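Local coordinates for protein transcriptional regulator (Vibrio virus VP882, PDB 7DWM) that binds 3,5-dimethylpyrazin-2-ol in a PAS-fold pocket and probably binds DNA through a LuxR-type helix-turn-helix domain to regulate transcription, at residues Ala195-Arg198 with Ile199-Lys202; Asn160-Glu163 with Arg164-Leu167; Leu17-Phe20 with Phe21-Pro25; Val90-Val93 with His94-Asn98. All blocks are in the same frame, centred on the assembly; numbering follows the deposited sequence.

Contact 1: Ala195-Arg198 with Ile199-Lys202; sequences AIER and IRNK
E197 carries the polar side-chain contacts of this helical turn, and R200 and N201 are its partners three and four residues on. The carboxylate is split between them. E197 OE2 forms a salt bridge with R200 NH1 (2.5 Å), its hydrogen bond weak, reached near the guanidinium plane at its edge, and E197 OE1 takes a weak bond from N201 ND2 at 3.4 Å. Both N-H angles are poor, near 125°, and the carboxylate stands 78° from the guanidinium plane, so neither link is well aligned. A bend at chi2 (86°) turns the carboxylate forward along the helix. R200 NE is held separately by A205 O. Backbone bonds form the second group: I199 N to A195 O (2.9 Å), R200 N to I196 O (2.9 Å), N201 N to E197 O (3.0 Å) and K202 N to R198 O (2.9 Å), all i to i+4. Apolar packing lies on another face, where I196 and I199 meet V168 of helix 163-172. R198 and K202 form salt bridges with E165, and K202 also bonds N160 O. Helix 189-203 occupies the place of the recognition helix of LuxR-type helix-turn-helix domains, which in that family probably faces DNA.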
loop_
_atom_site.group_PDB
_atom_site.type_symbol
_atom_site.label_atom_id
_atom_site.label_comp_id
_atom_site.label_asym_id
_atom_site.label_seq_id
_atom_site.Cartn_x
_atom_site.Cartn_y
_atom_site.Cartn_z
ATOM N N ALA A 195 27.861 15.227 -9.454
ATOM C CA ALA A 195 26.509 15.476 -8.957
ATOM C C ALA A 195 26.387 15.125 -7.477
ATOM O O ALA A 195 25.769 15.868 -6.701
ATOM C CB ALA A 195 25.491 14.687 -9.780
ATOM N N ILE A 196 26.964 13.992 -7.072
ATOM C CA ILE A 196 26.931 13.590 -5.668
ATOM C C ILE A 196 27.676 14.598 -4.806
ATOM O O ILE A 196 27.257 14.906 -3.685
ATOM C CB ILE A 196 27.502 12.171 -5.496
ATOM C CG1 ILE A 196 26.615 11.149 -6.205
ATOM C CG2 ILE A 196 27.621 11.816 -4.019
ATOM C CD1 ILE A 196 27.202 9.762 -6.232
ATOM N N GLU A 197 28.800 15.114 -5.306
ATOM C CA GLU A 197 29.541 16.125 -4.559
ATOM C C GLU A 197 28.688 17.367 -4.330
ATOM O O GLU A 197 28.646 17.910 -3.216
ATOM C CB GLU A 197 30.828 16.484 -5.302
ATOM C CG GLU A 197 31.514 17.738 -4.790
ATOM C CD GLU A 197 32.450 17.460 -3.631
ATOM O OE1 GLU A 197 33.049 18.421 -3.104
ATOM O OE2 GLU A 197 32.589 16.279 -3.248
ATOM N N ARG A 198 27.968 17.810 -5.364
ATOM C CA ARG A 198 27.162 19.017 -5.203
ATOM C C ARG A 198 25.964 18.773 -4.289
ATOM O O ARG A 198 25.597 19.648 -3.495
ATOM C CB ARG A 198 26.703 19.533 -6.567
ATOM C CG ARG A 198 27.742 20.391 -7.266
ATOM C CD ARG A 198 27.194 21.025 -8.530
ATOM N NE ARG A 198 27.720 20.382 -9.728
ATOM C CZ ARG A 198 27.133 19.364 -10.347
ATOM N NH1 ARG A 198 27.688 18.841 -11.432
ATOM N NH2 ARG A 198 25.991 18.870 -9.885
ATOM N N ILE A 199 25.378 17.574 -4.342
ATOM C CA ILE A 199 24.300 17.233 -3.412
ATOM C C ILE A 199 24.812 17.234 -1.977
ATOM O O ILE A 199 24.215 17.846 -1.079
ATOM C CB ILE A 199 23.687 15.869 -3.773
ATOM C CG1 ILE A 199 22.935 15.938 -5.098
ATOM C CG2 ILE A 199 22.767 15.388 -2.659
ATOM C CD1 ILE A 199 22.734 14.581 -5.733
ATOM N N ARG A 200 25.916 16.520 -1.742
ATOM C CA ARG A 200 26.552 16.475 -0.432
ATOM C C ARG A 200 26.784 17.874 0.124
ATOM O O ARG A 200 26.449 18.163 1.278
ATOM C CB ARG A 200 27.871 15.710 -0.538
ATOM C CG ARG A 200 28.311 15.040 0.737
ATOM C CD ARG A 200 29.806 14.793 0.712
ATOM N NE ARG A 200 30.563 16.015 0.968
ATOM C CZ ARG A 200 31.557 16.452 0.204
ATOM N NH1 ARG A 200 31.920 15.767 -0.872
ATOM N NH2 ARG A 200 32.190 17.576 0.515
ATOM N N ASN A 201 27.361 18.761 -0.691
ATOM C CA ASN A 201 27.650 20.107 -0.207
ATOM C C ASN A 201 26.371 20.889 0.061
ATOM O O ASN A 201 26.315 21.686 1.004
ATOM C CB ASN A 201 28.548 20.842 -1.198
ATOM C CG ASN A 201 30.011 20.503 -1.001
ATOM O OD1 ASN A 201 30.413 20.060 0.076
ATOM N ND2 ASN A 201 30.814 20.704 -2.038
ATOM N N LYS A 202 25.333 20.680 -0.755
ATOM C CA LYS A 202 24.057 21.329 -0.476
ATOM C C LYS A 202 23.477 20.866 0.855
ATOM O O LYS A 202 22.830 21.651 1.557
ATOM C CB LYS A 202 23.075 21.066 -1.617
ATOM C CG LYS A 202 23.258 22.012 -2.790
ATOM C CD LYS A 202 22.252 21.759 -3.898
ATOM C CE LYS A 202 22.597 22.589 -5.124
ATOM N NZ LYS A 202 21.570 22.488 -6.195
#

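Contact 2: Asn160-Glu163 with Arg164-Leu167; sequences NLTE and REEL
The carboxylate of E165 is reached by T162 from one side of its plane: T162 N donates to E165 OE2 at 3.0 Å with a nearly straight N-H (175°), yet it arrives 44° out of the carboxylate plane. T162 CG2 lies 3.3 Å from E165 OE2. The oxygens have further partners across the domain, since K202 NZ forms a salt bridge with OE2 and R198 NH2 with OE1. Three polar or charged partners, with the T162 methyl, therefore surround this buried group, which would be expected to favour its ionised form. The return bond runs from E165 N to T162 OG1 (3.2 Å). It depends on chi1 of T162 (75°), which places OG1 between its own backbone N and carbonyl carbon, facing the first turn of the helix. These two reciprocal bonds make a capping box, with T162 as N-cap of helix 163-172, the first helix of the LuxR-type DNA-binding domain. Regular helical bonding begins at the same point, with E166 N to T162 O at 2.8 Å and L167 N to E163 O at 3.0 Å. Just ahead of the cap, L161 turns its CB onto E166 CG, 3.8 Å away. Beyond that contact E166 runs on extended, and its OE1 is met by K226 N. L161 and T162 also pack on K202 of helix 189-203, and L167 touches L142 of the second subunit.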
loop_
_atom_site.group_PDB
_atom_site.type_symbol
_atom_site.label_atom_id
_atom_site.label_comp_id
_atom_site.label_asym_id
_atom_site.label_seq_id
_atom_site.Cartn_x
_atom_site.Cartn_y
_atom_site.Cartn_z
ATOM N N ASN A 160 17.840 23.422 -2.507
ATOM C CA ASN A 160 17.288 23.439 -3.863
ATOM C C ASN A 160 18.065 22.459 -4.734
ATOM O O ASN A 160 18.984 22.841 -5.460
ATOM C CB ASN A 160 17.322 24.860 -4.440
ATOM C CG ASN A 160 16.387 25.808 -3.714
ATOM O OD1 ASN A 160 16.680 26.263 -2.608
ATOM N ND2 ASN A 160 15.253 26.112 -4.336
ATOM N N LEU A 161 17.692 21.185 -4.662
ATOM C CA LEU A 161 18.287 20.200 -5.553
ATOM C C LEU A 161 17.756 20.387 -6.967
ATOM O O LEU A 161 16.566 20.642 -7.176
ATOM C CB LEU A 161 17.976 18.783 -5.071
ATOM C CG LEU A 161 18.289 18.418 -3.620
ATOM C CD1 LEU A 161 17.885 16.980 -3.346
ATOM C CD2 LEU A 161 19.761 18.629 -3.314
ATOM N N THR A 162 18.650 20.264 -7.945
ATOM C CA THR A 162 18.248 20.292 -9.339
ATOM C C THR A 162 17.542 18.986 -9.700
ATOM O O THR A 162 17.404 18.072 -8.881
ATOM C CB THR A 162 19.458 20.537 -10.236
ATOM O OG1 THR A 162 20.246 19.342 -10.318
ATOM C CG2 THR A 162 20.308 21.666 -9.679
ATOM N N GLU A 163 17.088 18.893 -10.950
ATOM C CA GLU A 163 16.367 17.697 -11.375
ATOM C C GLU A 163 17.289 16.484 -11.418
ATOM O O GLU A 163 16.957 15.419 -10.877
ATOM C CB GLU A 163 15.721 17.940 -12.739
ATOM C CG GLU A 163 14.482 18.822 -12.681
ATOM C CD GLU A 163 13.508 18.543 -13.810
ATOM O OE1 GLU A 163 12.300 18.801 -13.628
ATOM O OE2 GLU A 163 13.950 18.069 -14.878
ATOM N N ARG A 164 18.465 16.632 -12.032
ATOM C CA ARG A 164 19.407 15.519 -12.069
ATOM C C ARG A 164 19.897 15.167 -10.671
ATOM O O ARG A 164 20.088 13.988 -10.354
ATOM C CB ARG A 164 20.589 15.842 -12.982
ATOM C CG ARG A 164 21.688 14.782 -12.942
ATOM C CD ARG A 164 22.871 15.153 -13.812
ATOM N NE ARG A 164 22.460 15.432 -15.183
ATOM C CZ ARG A 164 23.247 15.977 -16.101
ATOM N NH1 ARG A 164 22.786 16.197 -17.325
ATOM N NH2 ARG A 164 24.497 16.304 -15.800
ATOM N N GLU A 165 20.099 16.176 -9.819
ATOM C CA GLU A 165 20.496 15.909 -8.442
ATOM C C GLU A 165 19.404 15.160 -7.695
ATOM O O GLU A 165 19.690 14.264 -6.893
ATOM C CB GLU A 165 20.837 17.218 -7.731
ATOM C CG GLU A 165 22.211 17.768 -8.100
ATOM C CD GLU A 165 22.368 19.244 -7.779
ATOM O OE1 GLU A 165 23.408 19.821 -8.158
ATOM O OE2 GLU A 165 21.460 19.828 -7.147
ATOM N N GLU A 166 18.141 15.509 -7.954
ATOM C CA GLU A 166 17.033 14.770 -7.360
ATOM C C GLU A 166 17.041 13.312 -7.804
ATOM O O GLU A 166 16.818 12.408 -6.990
ATOM C CB GLU A 166 15.705 15.441 -7.707
ATOM C CG GLU A 166 15.394 16.652 -6.837
ATOM C CD GLU A 166 13.950 17.103 -6.943
ATOM O OE1 GLU A 166 13.329 16.877 -8.003
ATOM O OE2 GLU A 166 13.436 17.686 -5.964
ATOM N N LEU A 167 17.290 13.061 -9.093
ATOM C CA LEU A 167 17.369 11.683 -9.578
ATOM C C LEU A 167 18.510 10.927 -8.901
ATOM O O LEU A 167 18.340 9.794 -8.417
ATOM C CB LEU A 167 17.555 11.676 -11.094
ATOM C CG LEU A 167 16.359 11.278 -11.961
ATOM C CD1 LEU A 167 15.302 12.364 -11.936
ATOM C CD2 LEU A 167 16.802 11.007 -13.388
#

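Contact 3: Leu17-Phe20 with Phe21-Pro25; sequences LIHF and FGNQP
The last turn of helix 7-21 is closed by two i to i+4 bonds, F21 N to L17 O and G22 N to I18 O (both 2.9 Å), followed by a weak i to i+3 bond from N23 N to F20 O at 3.4 Å. Successive phenylalanines at the end of this turn leave the backbone differently: F20 has CG anti to its N (chi1 173°), whereas F21 has CG beside its N (chi1 -59°). Their rings still meet, obliquely, with centroids 5.2 Å apart and planes at 51°. L17 adds its CB to F21 CE2 at 3.9 Å, and L17 O lies over one face of the F21 ring. From the loop, Q24 brings NE2 close to F20 CE2, with its amide nearly perpendicular to the ring; Q24 OE1 makes a weak hydrogen bond to T108 of the second subunit. F20 faces that subunit too, meeting its F20 and Y13, so this part of the N-terminal helix belongs to the dimer interface. F21 turns instead to its own PAS domain, its ring nearly parallel to W28 of strand 28-32, while its carbonyl accepts from N41 just after strand 37-40.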
loop_
_atom_site.group_PDB
_atom_site.type_symbol
_atom_site.label_atom_id
_atom_site.label_comp_id
_atom_site.label_asym_id
_atom_site.label_seq_id
_atom_site.Cartn_x
_atom_site.Cartn_y
_atom_site.Cartn_z
ATOM N N LEU A 17 -24.800 -3.839 -4.661
ATOM C CA LEU A 17 -23.447 -3.289 -4.718
ATOM C C LEU A 17 -23.439 -1.796 -5.053
ATOM O O LEU A 17 -22.529 -1.079 -4.626
ATOM C CB LEU A 17 -22.593 -4.037 -5.746
ATOM C CG LEU A 17 -22.323 -5.540 -5.557
ATOM C CD1 LEU A 17 -21.418 -6.004 -6.684
ATOM C CD2 LEU A 17 -21.709 -5.874 -4.198
ATOM N N ILE A 18 -24.451 -1.290 -5.772
ATOM C CA ILE A 18 -24.629 0.171 -5.835
ATOM C C ILE A 18 -25.044 0.775 -4.496
ATOM O O ILE A 18 -24.587 1.873 -4.146
ATOM C CB ILE A 18 -25.511 0.677 -7.014
ATOM C CG1 ILE A 18 -25.242 0.050 -8.408
ATOM C CG2 ILE A 18 -25.970 2.105 -6.881
ATOM C CD1 ILE A 18 -26.257 -0.958 -8.945
ATOM N N HIS A 19 -25.891 0.106 -3.710
ATOM C CA HIS A 19 -26.102 0.672 -2.378
ATOM C C HIS A 19 -24.793 0.684 -1.587
ATOM O O HIS A 19 -24.511 1.629 -0.840
ATOM C CB HIS A 19 -27.169 -0.068 -1.583
ATOM C CG HIS A 19 -27.293 0.469 -0.192
ATOM N ND1 HIS A 19 -27.821 1.715 0.074
ATOM C CD2 HIS A 19 -26.868 -0.016 0.999
ATOM C CE1 HIS A 19 -27.761 1.954 1.371
ATOM N NE2 HIS A 19 -27.183 0.921 1.954
ATOM N N PHE A 20 -23.986 -0.366 -1.742
ATOM C CA PHE A 20 -22.676 -0.435 -1.100
ATOM C C PHE A 20 -21.792 0.743 -1.502
ATOM O O PHE A 20 -21.284 1.473 -0.643
ATOM C CB PHE A 20 -22.015 -1.772 -1.451
ATOM C CG PHE A 20 -20.592 -1.897 -0.983
ATOM C CD1 PHE A 20 -19.592 -2.207 -1.882
ATOM C CD2 PHE A 20 -20.258 -1.744 0.353
ATOM C CE1 PHE A 20 -18.284 -2.323 -1.478
ATOM C CE2 PHE A 20 -18.948 -1.878 0.766
ATOM C CZ PHE A 20 -17.959 -2.166 -0.154
ATOM N N PHE A 21 -21.593 0.938 -2.809
ATOM C CA PHE A 21 -20.702 1.985 -3.306
ATOM C C PHE A 21 -21.209 3.391 -2.999
ATOM O O PHE A 21 -20.398 4.300 -2.787
ATOM C CB PHE A 21 -20.494 1.826 -4.812
ATOM C CG PHE A 21 -19.916 0.501 -5.202
ATOM C CD1 PHE A 21 -18.937 -0.096 -4.430
ATOM C CD2 PHE A 21 -20.354 -0.152 -6.338
ATOM C CE1 PHE A 21 -18.407 -1.321 -4.785
ATOM C CE2 PHE A 21 -19.835 -1.376 -6.688
ATOM C CZ PHE A 21 -18.857 -1.961 -5.914
ATOM N N GLY A 22 -22.527 3.602 -2.979
ATOM C CA GLY A 22 -23.055 4.935 -2.742
ATOM C C GLY A 22 -22.821 5.515 -1.362
ATOM O O GLY A 22 -23.217 6.661 -1.123
ATOM N N ASN A 23 -22.198 4.777 -0.446
ATOM C CA ASN A 23 -21.958 5.259 0.913
ATOM C C ASN A 23 -20.500 5.047 1.310
ATOM O O ASN A 23 -20.183 4.606 2.416
ATOM C CB ASN A 23 -22.900 4.579 1.906
ATOM C CG ASN A 23 -24.345 4.611 1.453
ATOM O OD1 ASN A 23 -24.722 3.922 0.510
ATOM N ND2 ASN A 23 -25.165 5.400 2.136
ATOM N N GLN A 24 -19.588 5.376 0.395
ATOM C CA GLN A 24 -18.159 5.449 0.664
ATOM C C GLN A 24 -17.603 6.721 0.038
ATOM O O GLN A 24 -17.962 7.058 -1.101
ATOM C CB GLN A 24 -17.387 4.233 0.128
ATOM C CG GLN A 24 -18.055 2.893 0.389
ATOM C CD GLN A 24 -17.182 1.981 1.215
ATOM O OE1 GLN A 24 -16.288 2.440 1.924
ATOM N NE2 GLN A 24 -17.427 0.685 1.128
ATOM N N PRO A 25 -16.729 7.443 0.744
ATOM C CA PRO A 25 -16.135 8.652 0.154
ATOM C C PRO A 25 -15.191 8.360 -0.998
ATOM O O PRO A 25 -14.827 9.291 -1.728
ATOM C CB PRO A 25 -15.384 9.291 1.334
ATOM C CG PRO A 25 -15.966 8.658 2.561
ATOM C CD PRO A 25 -16.333 7.268 2.149
#

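Contact 4: Val90-Val93 with His94-Asn98; sequences VLDV and HPYAN. With A1U (3,5-dimethylpyrazin-2-ol), chain C.
D92 and Y96, hydrogen-bonded to each other, both border the bound 3,5-dimethylpyrazin-2-ol. Y96 CE1 meets the ligand methyl CAG at 3.8 Å, the methyl lying at the edge of the phenol ring near its plane; the D92 carboxylate is also beside the pyrazine, though its oxygens are crowded and doubtfully placed. One step out, H94 NE2 as modelled donates to D92 OD1 (2.7 Å), a doubtful His-carboxylate bond with the planes 30° apart. D92 CB sits in the plane of the imidazole at its edge, and the bond between H94 ND1 and Q232 OE1 holds the ring, consistent with the NE2 contact. Y96 OH donates to D92 O at 3.1 Å from well above the carbonyl plane (64°). H94 CB lies 3.3 Å over one face of the Y96 ring, toward its rim. What folds Y96 back is an inverse gamma turn centred on P95, with a weak bond from Y96 N to H94 O at 3.0 Å. Strand 88-96 runs between strand 99-110 of the PAS fold and the C-terminal strand 233-236, which extends the antiparallel sheet: D92 and H94 pair through their backbones with F103 and R101, V93 with V233, and F74 of helix 71-80 packs on D92.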
loop_
_atom_site.group_PDB
_atom_site.type_symbol
_atom_site.label_atom_id
_atom_site.label_comp_id
_atom_site.label_asym_id
_atom_site.label_seq_id
_atom_site.Cartn_x
_atom_site.Cartn_y
_atom_site.Cartn_z
ATOM N N VAL A 90 -3.739 -0.115 -10.108
ATOM C CA VAL A 90 -3.283 0.853 -11.091
ATOM C C VAL A 90 -3.005 2.192 -10.432
ATOM O O VAL A 90 -3.847 2.742 -9.699
ATOM C CB VAL A 90 -4.271 0.960 -12.259
ATOM C CG1 VAL A 90 -5.346 1.920 -11.957
ATOM C CG2 VAL A 90 -3.503 1.503 -13.517
ATOM N N LEU A 91 -1.779 2.669 -10.626
ATOM C CA LEU A 91 -1.367 4.024 -10.307
ATOM C C LEU A 91 -1.849 4.931 -11.425
ATOM O O LEU A 91 -1.358 4.846 -12.558
ATOM C CB LEU A 91 0.151 4.103 -10.146
ATOM C CG LEU A 91 0.801 5.496 -10.025
ATOM C CD1 LEU A 91 0.326 6.222 -8.774
ATOM C CD2 LEU A 91 2.318 5.385 -10.038
ATOM N N ASP A 92 -2.811 5.787 -11.116
ATOM C CA ASP A 92 -3.397 6.726 -12.062
ATOM C C ASP A 92 -3.049 8.132 -11.597
ATOM O O ASP A 92 -3.624 8.638 -10.631
ATOM C CB ASP A 92 -4.910 6.520 -12.137
ATOM C CG ASP A 92 -5.338 5.587 -13.268
ATOM O OD1 ASP A 92 -5.214 5.938 -14.455
ATOM O OD2 ASP A 92 -5.832 4.491 -12.994
ATOM N N VAL A 93 -2.103 8.764 -12.275
ATOM C CA VAL A 93 -1.757 10.150 -11.998
ATOM C C VAL A 93 -2.342 10.994 -13.121
ATOM O O VAL A 93 -1.949 10.855 -14.291
ATOM C CB VAL A 93 -0.240 10.342 -11.868
ATOM C CG1 VAL A 93 0.074 11.792 -11.558
ATOM C CG2 VAL A 93 0.301 9.436 -10.771
ATOM N N HIS A 94 -3.285 11.865 -12.766
ATOM C CA HIS A 94 -4.092 12.522 -13.785
ATOM C C HIS A 94 -4.459 13.928 -13.351
ATOM O O HIS A 94 -4.601 14.192 -12.150
ATOM C CB HIS A 94 -5.380 11.736 -14.075
ATOM C CG HIS A 94 -5.160 10.466 -14.829
ATOM N ND1 HIS A 94 -4.908 10.434 -16.182
ATOM C CD2 HIS A 94 -5.161 9.177 -14.418
ATOM C CE1 HIS A 94 -4.756 9.182 -16.573
ATOM N NE2 HIS A 94 -4.908 8.398 -15.522
ATOM N N PRO A 95 -4.639 14.847 -14.300
ATOM C CA PRO A 95 -5.273 16.146 -14.010
ATOM C C PRO A 95 -6.789 15.995 -13.901
ATOM O O PRO A 95 -7.562 16.296 -14.810
ATOM C CB PRO A 95 -4.855 16.997 -15.211
ATOM C CG PRO A 95 -4.751 16.016 -16.327
ATOM C CD PRO A 95 -4.247 14.729 -15.716
ATOM N N TYR A 96 -7.229 15.504 -12.745
ATOM C CA TYR A 96 -8.643 15.291 -12.506
ATOM C C TYR A 96 -9.370 16.636 -12.425
ATOM O O TYR A 96 -8.757 17.708 -12.409
ATOM C CB TYR A 96 -8.847 14.474 -11.230
ATOM C CG TYR A 96 -8.224 13.092 -11.290
ATOM C CD1 TYR A 96 -8.725 12.119 -12.145
ATOM C CD2 TYR A 96 -7.134 12.764 -10.494
ATOM C CE1 TYR A 96 -8.159 10.857 -12.203
ATOM C CE2 TYR A 96 -6.560 11.507 -10.548
ATOM C CZ TYR A 96 -7.078 10.559 -11.403
ATOM O OH TYR A 96 -6.509 9.308 -11.460
ATOM N N ALA A 97 -10.701 16.560 -12.354
ATOM C CA ALA A 97 -11.558 17.737 -12.467
ATOM C C ALA A 97 -11.227 18.837 -11.464
ATOM O O ALA A 97 -11.694 19.968 -11.645
ATOM C CB ALA A 97 -13.021 17.324 -12.308
ATOM N N ASN A 98 -10.446 18.553 -10.426
ATOM C CA ASN A 98 -10.056 19.570 -9.456
ATOM C C ASN A 98 -8.554 19.544 -9.209
ATOM O O ASN A 98 -8.092 19.625 -8.065
ATOM C CB ASN A 98 -10.826 19.414 -8.148
ATOM C CG ASN A 98 -11.080 20.747 -7.465
ATOM O OD1 ASN A 98 -10.183 21.586 -7.368
ATOM N ND2 ASN A 98 -12.306 20.952 -6.996
HETATM C CAB A1U C . -8.799 5.373 -14.077
HETATM C CAC A1U C . -9.934 6.167 -13.779
HETATM C CAE A1U C . -11.303 4.299 -14.140
HETATM C CAF A1U C . -10.118 3.587 -14.424
HETATM C CAG A1U C . -9.752 7.618 -13.425
HETATM C CAH A1U C . -12.662 3.669 -14.180
HETATM N NAA A1U C . -8.872 4.057 -14.412
HETATM N NAD A1U C . -11.175 5.601 -13.817
HETATM O OAI A1U C . -10.301 2.231 -14.756
#

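Along the chain the order is contact 3, contact 4, contact 2, contact 1, running from the N-terminal helix and PAS fold into the LuxR-type domain. Contacts 1 and 2 share that domain, with centres about 10 Å apart, and they touch: I199 CD1 packs on E165 O at 3.3 Å, where helix 189-203 meets the start of helix 163-172. Contacts 3 and 4 have centres about 21 Å apart and do not touch, one at the subunit interface, the other in the ligand pocket. Contact 4 lies about 25 Å from contact 2, centre to centre, and contact 3 about 51 Å from contact 1. Ligand binding and probable DNA binding therefore occupy separate parts of the chain.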